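PDB 3HUH: virulence protein STM3117 from Salmonella enterica subsp. enterica serovar Typhimurium, which promotes replication of the bacterium inside host macrophages and may take part in building or modifying the peptidoglycan of its cell wall. Local coordinates for residues 39-44 with 130-135. Sequence-based numbering, arbitrary orientation.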
ATOM      1  N   ARG A  39      -7.905 -13.649   9.839  1.00 20.53           N
ATOM      2  CA  ARG A  39      -7.734 -15.077   9.594  1.00 22.30           C
ATOM      3  C   ARG A  39      -7.083 -15.354   8.242  1.00 21.34           C
ATOM      4  O   ARG A  39      -6.206 -16.209   8.130  1.00 21.14           O
ATOM      5  CB  ARG A  39      -9.076 -15.806   9.695  1.00 25.90           C
ATOM      6  CG  ARG A  39      -9.481 -16.151  11.119  1.00 31.87           C
ATOM      7  CD  ARG A  39     -10.653 -17.131  11.137  1.00 36.86           C
ATOM      8  NE  ARG A  39     -10.789 -17.803  12.430  1.00 41.18           N
ATOM      9  CZ  ARG A  39     -11.089 -17.193  13.573  1.00 42.77           C
ATOM     10  NH1 ARG A  39     -11.290 -15.881  13.601  1.00 43.30           N
ATOM     11  NH2 ARG A  39     -11.189 -17.899  14.692  1.00 43.99           N
ATOM     12  N   PHE A  40      -7.499 -14.622   7.215  1.00 20.80           N
ATOM     13  CA  PHE A  40      -6.934 -14.804   5.882  1.00 20.06           C
ATOM     14  C   PHE A  40      -5.445 -14.445   5.834  1.00 18.80           C
ATOM     15  O   PHE A  40      -4.616 -15.256   5.403  1.00 18.71           O
ATOM     16  CB  PHE A  40      -7.684 -13.944   4.861  1.00 18.40           C
ATOM     17  CG  PHE A  40      -7.092 -13.996   3.476  1.00 18.00           C
ATOM     18  CD1 PHE A  40      -7.346 -15.078   2.636  1.00 17.96           C
ATOM     19  CD2 PHE A  40      -6.268 -12.969   3.015  1.00 18.96           C
ATOM     20  CE1 PHE A  40      -6.790 -15.135   1.353  1.00 20.56           C
ATOM     21  CE2 PHE A  40      -5.703 -13.013   1.734  1.00 18.66           C
ATOM     22  CZ  PHE A  40      -5.967 -14.100   0.899  1.00 19.66           C
ATOM     23  N   TYR A  41      -5.096 -13.242   6.286  1.00 16.85           N
ATOM     24  CA  TYR A  41      -3.699 -12.829   6.235  1.00 17.74           C
ATOM     25  C   TYR A  41      -2.774 -13.649   7.124  1.00 17.26           C
ATOM     26  O   TYR A  41      -1.610 -13.870   6.778  1.00 16.85           O
ATOM     27  CB  TYR A  41      -3.569 -11.323   6.520  1.00 16.73           C
ATOM     28  CG  TYR A  41      -4.004 -10.485   5.333  1.00 17.56           C
ATOM     29  CD1 TYR A  41      -5.328 -10.076   5.188  1.00 15.29           C
ATOM     30  CD2 TYR A  41      -3.104 -10.167   4.311  1.00 16.18           C
ATOM     31  CE1 TYR A  41      -5.753  -9.374   4.056  1.00 16.23           C
ATOM     32  CE2 TYR A  41      -3.519  -9.471   3.171  1.00 17.29           C
ATOM     33  CZ  TYR A  41      -4.841  -9.080   3.048  1.00 17.33           C
ATOM     34  OH  TYR A  41      -5.248  -8.419   1.908  1.00 16.30           O
ATOM     35  N   GLU A  42      -3.274 -14.115   8.262  1.00 17.30           N
ATOM     36  CA  GLU A  42      -2.434 -14.939   9.121  1.00 18.14           C
ATOM     37  C   GLU A  42      -2.262 -16.343   8.538  1.00 19.47           C
ATOM     38  O   GLU A  42      -1.139 -16.814   8.370  1.00 19.71           O
ATOM     39  CB  GLU A  42      -3.016 -15.044  10.533  1.00 17.70           C
ATOM     40  CG  GLU A  42      -2.928 -13.761  11.345  1.00 18.67           C
ATOM     41  CD  GLU A  42      -3.075 -14.002  12.844  1.00 21.04           C
ATOM     42  OE1 GLU A  42      -3.962 -14.789  13.244  1.00 21.96           O
ATOM     43  OE2 GLU A  42      -2.308 -13.398  13.623  1.00 19.98           O
ATOM     44  N   GLU A  43      -3.370 -17.000   8.202  1.00 20.57           N
ATOM     45  CA  GLU A  43      -3.310 -18.369   7.689  1.00 21.23           C
ATOM     46  C   GLU A  43      -2.712 -18.527   6.297  1.00 21.77           C
ATOM     47  O   GLU A  43      -1.971 -19.479   6.044  1.00 22.07           O
ATOM     48  CB  GLU A  43      -4.703 -19.011   7.725  1.00 23.71           C
ATOM     49  CG  GLU A  43      -5.377 -18.921   9.083  1.00 27.94           C
ATOM     50  CD  GLU A  43      -6.615 -19.789   9.200  1.00 31.19           C
ATOM     51  OE1 GLU A  43      -7.404 -19.850   8.231  1.00 33.52           O
ATOM     52  OE2 GLU A  43      -6.806 -20.401  10.271  1.00 32.63           O
ATOM     53  N   VAL A  44      -3.020 -17.604   5.395  1.00 19.77           N
ATOM     54  CA  VAL A  44      -2.508 -17.698   4.036  1.00 20.62           C
ATOM     55  C   VAL A  44      -1.156 -17.012   3.820  1.00 21.49           C
ATOM     56  O   VAL A  44      -0.182 -17.657   3.419  1.00 21.92           O
ATOM     57  CB  VAL A  44      -3.533 -17.127   3.037  1.00 21.00           C
ATOM     58  CG1 VAL A  44      -3.012 -17.267   1.618  1.00 21.76           C
ATOM     59  CG2 VAL A  44      -4.867 -17.852   3.205  1.00 20.78           C
ATOM     60  N   ILE A 130      -4.214 -13.678  -6.082  1.00 18.83           N
ATOM     61  CA  ILE A 130      -5.350 -14.221  -5.340  1.00 18.69           C
ATOM     62  C   ILE A 130      -6.129 -13.022  -4.815  1.00 18.24           C
ATOM     63  O   ILE A 130      -5.731 -11.872  -5.022  1.00 17.46           O
ATOM     64  CB  ILE A 130      -4.919 -15.115  -4.143  1.00 18.91           C
ATOM     65  CG1 ILE A 130      -4.029 -14.325  -3.177  1.00 20.29           C
ATOM     66  CG2 ILE A 130      -4.199 -16.356  -4.655  1.00 19.31           C
ATOM     67  CD1 ILE A 130      -3.624 -15.094  -1.943  1.00 20.16           C
ATOM     68  N   ARG A 131      -7.248 -13.278  -4.155  1.00 19.60           N
ATOM     69  CA  ARG A 131      -8.043 -12.195  -3.601  1.00 20.11           C
ATOM     70  C   ARG A 131      -8.289 -12.433  -2.130  1.00 19.28           C
ATOM     71  O   ARG A 131      -8.421 -13.579  -1.692  1.00 20.21           O
ATOM     72  CB  ARG A 131      -9.388 -12.076  -4.315  1.00 22.51           C
ATOM     73  CG  ARG A 131      -9.281 -11.506  -5.712  1.00 23.58           C
ATOM     74  CD  ARG A 131     -10.638 -11.206  -6.312  1.00 24.84           C
ATOM     75  NE  ARG A 131     -10.501 -10.847  -7.720  1.00 23.63           N
ATOM     76  CZ  ARG A 131      -9.995  -9.701  -8.160  1.00 25.44           C
ATOM     77  NH1 ARG A 131      -9.583  -8.776  -7.301  1.00 24.75           N
ATOM     78  NH2 ARG A 131      -9.877  -9.490  -9.465  1.00 25.52           N
ATOM     79  N   ASP A 132      -8.344 -11.355  -1.356  1.00 19.24           N
ATOM     80  CA  ASP A 132      -8.609 -11.509   0.061  1.00 19.12           C
ATOM     81  C   ASP A 132     -10.125 -11.529   0.262  1.00 18.17           C
ATOM     82  O   ASP A 132     -10.881 -11.426  -0.705  1.00 19.20           O
ATOM     83  CB  ASP A 132      -7.894 -10.414   0.885  1.00 19.06           C
ATOM     84  CG  ASP A 132      -8.559  -9.049   0.811  1.00 18.08           C
ATOM     85  OD1 ASP A 132      -9.542  -8.854   0.068  1.00 18.76           O
ATOM     86  OD2 ASP A 132      -8.070  -8.149   1.528  1.00 18.37           O
ATOM     87  N   PRO A 133     -10.593 -11.679   1.508  1.00 19.26           N
ATOM     88  CA  PRO A 133     -12.037 -11.723   1.775  1.00 19.61           C
ATOM     89  C   PRO A 133     -12.901 -10.592   1.233  1.00 20.80           C
ATOM     90  O   PRO A 133     -14.094 -10.791   0.963  1.00 21.23           O
ATOM     91  CB  PRO A 133     -12.094 -11.813   3.294  1.00 20.51           C
ATOM     92  CG  PRO A 133     -10.891 -12.627   3.609  1.00 21.56           C
ATOM     93  CD  PRO A 133      -9.835 -11.975   2.736  1.00 20.45           C
ATOM     94  N   ASP A 134     -12.308  -9.414   1.062  1.00 19.01           N
ATOM     95  CA  ASP A 134     -13.058  -8.263   0.573  1.00 19.40           C
ATOM     96  C   ASP A 134     -12.915  -8.031  -0.924  1.00 17.87           C
ATOM     97  O   ASP A 134     -13.528  -7.123  -1.472  1.00 18.56           O
ATOM     98  CB  ASP A 134     -12.642  -7.008   1.345  1.00 18.22           C
ATOM     99  CG  ASP A 134     -13.086  -7.048   2.799  1.00 20.12           C
ATOM    100  OD1 ASP A 134     -14.209  -6.585   3.097  1.00 19.98           O
ATOM    101  OD2 ASP A 134     -12.320  -7.563   3.642  1.00 20.17           O
ATOM    102  N   GLY A 135     -12.110  -8.854  -1.588  1.00 19.60           N
ATOM    103  CA  GLY A 135     -11.939  -8.697  -3.019  1.00 18.65           C
ATOM    104  C   GLY A 135     -10.683  -7.946  -3.427  1.00 18.63           C
ATOM    105  O   GLY A 135     -10.459  -7.709  -4.616  1.00 19.84           O
TER
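F40 and Y41, neighbours on helix 34-43, turn their rings differently: F40 lies against D132 and P133, while Y41 meets D132 alone, chiefly with its hydroxyl. The F40 ring rests on D132 CA and CB and on P133 CD. D132 CA sits over one face, close to the ring normal and 3.9 Å from the centroid of F40, and D132 CB is 3.5 Å from F40 CE2. P133 CD approaches the same face nearer the CG end, 3.5 Å from F40 CG. The CA and CD contacts are CH-pi interactions. V44 CB, four residues on, lies over the rim of the opposite face. I130 CD1 comes to the ring edge near its plane, 3.8 Å from F40 CZ, and also touches V44 CG1. F40 reaches the corner because its CG stands anti to the backbone N (chi1 176°).

Y41 instead presents an edge. Its OH donates to D132 OD2 (2.9 Å), reaching the carboxylate on its anti side and 29° out of plane, with ring and carboxylate almost perpendicular (89°). The D132 side chain is folded between its own N and carbonyl carbon, which turns OD1 back to accept a bent bond from D134 N (3.0 Å), which comes from above the carboxylate plane: an Asx turn. N136 N binds OD1 as well. One buried carboxylate therefore ties helix to turn, and these donors probably stabilise its negative charge. Around the polar link, Y41 packs on L29 and I138.

D132 to G135 form a type I beta turn closed by G135 N to D132 O. The arrangement is consistent with the vicinal oxygen chelate (glyoxalase/dioxygenase) fold, here with helix 34-43 packed against the turn between strands 123-131 and 137-142.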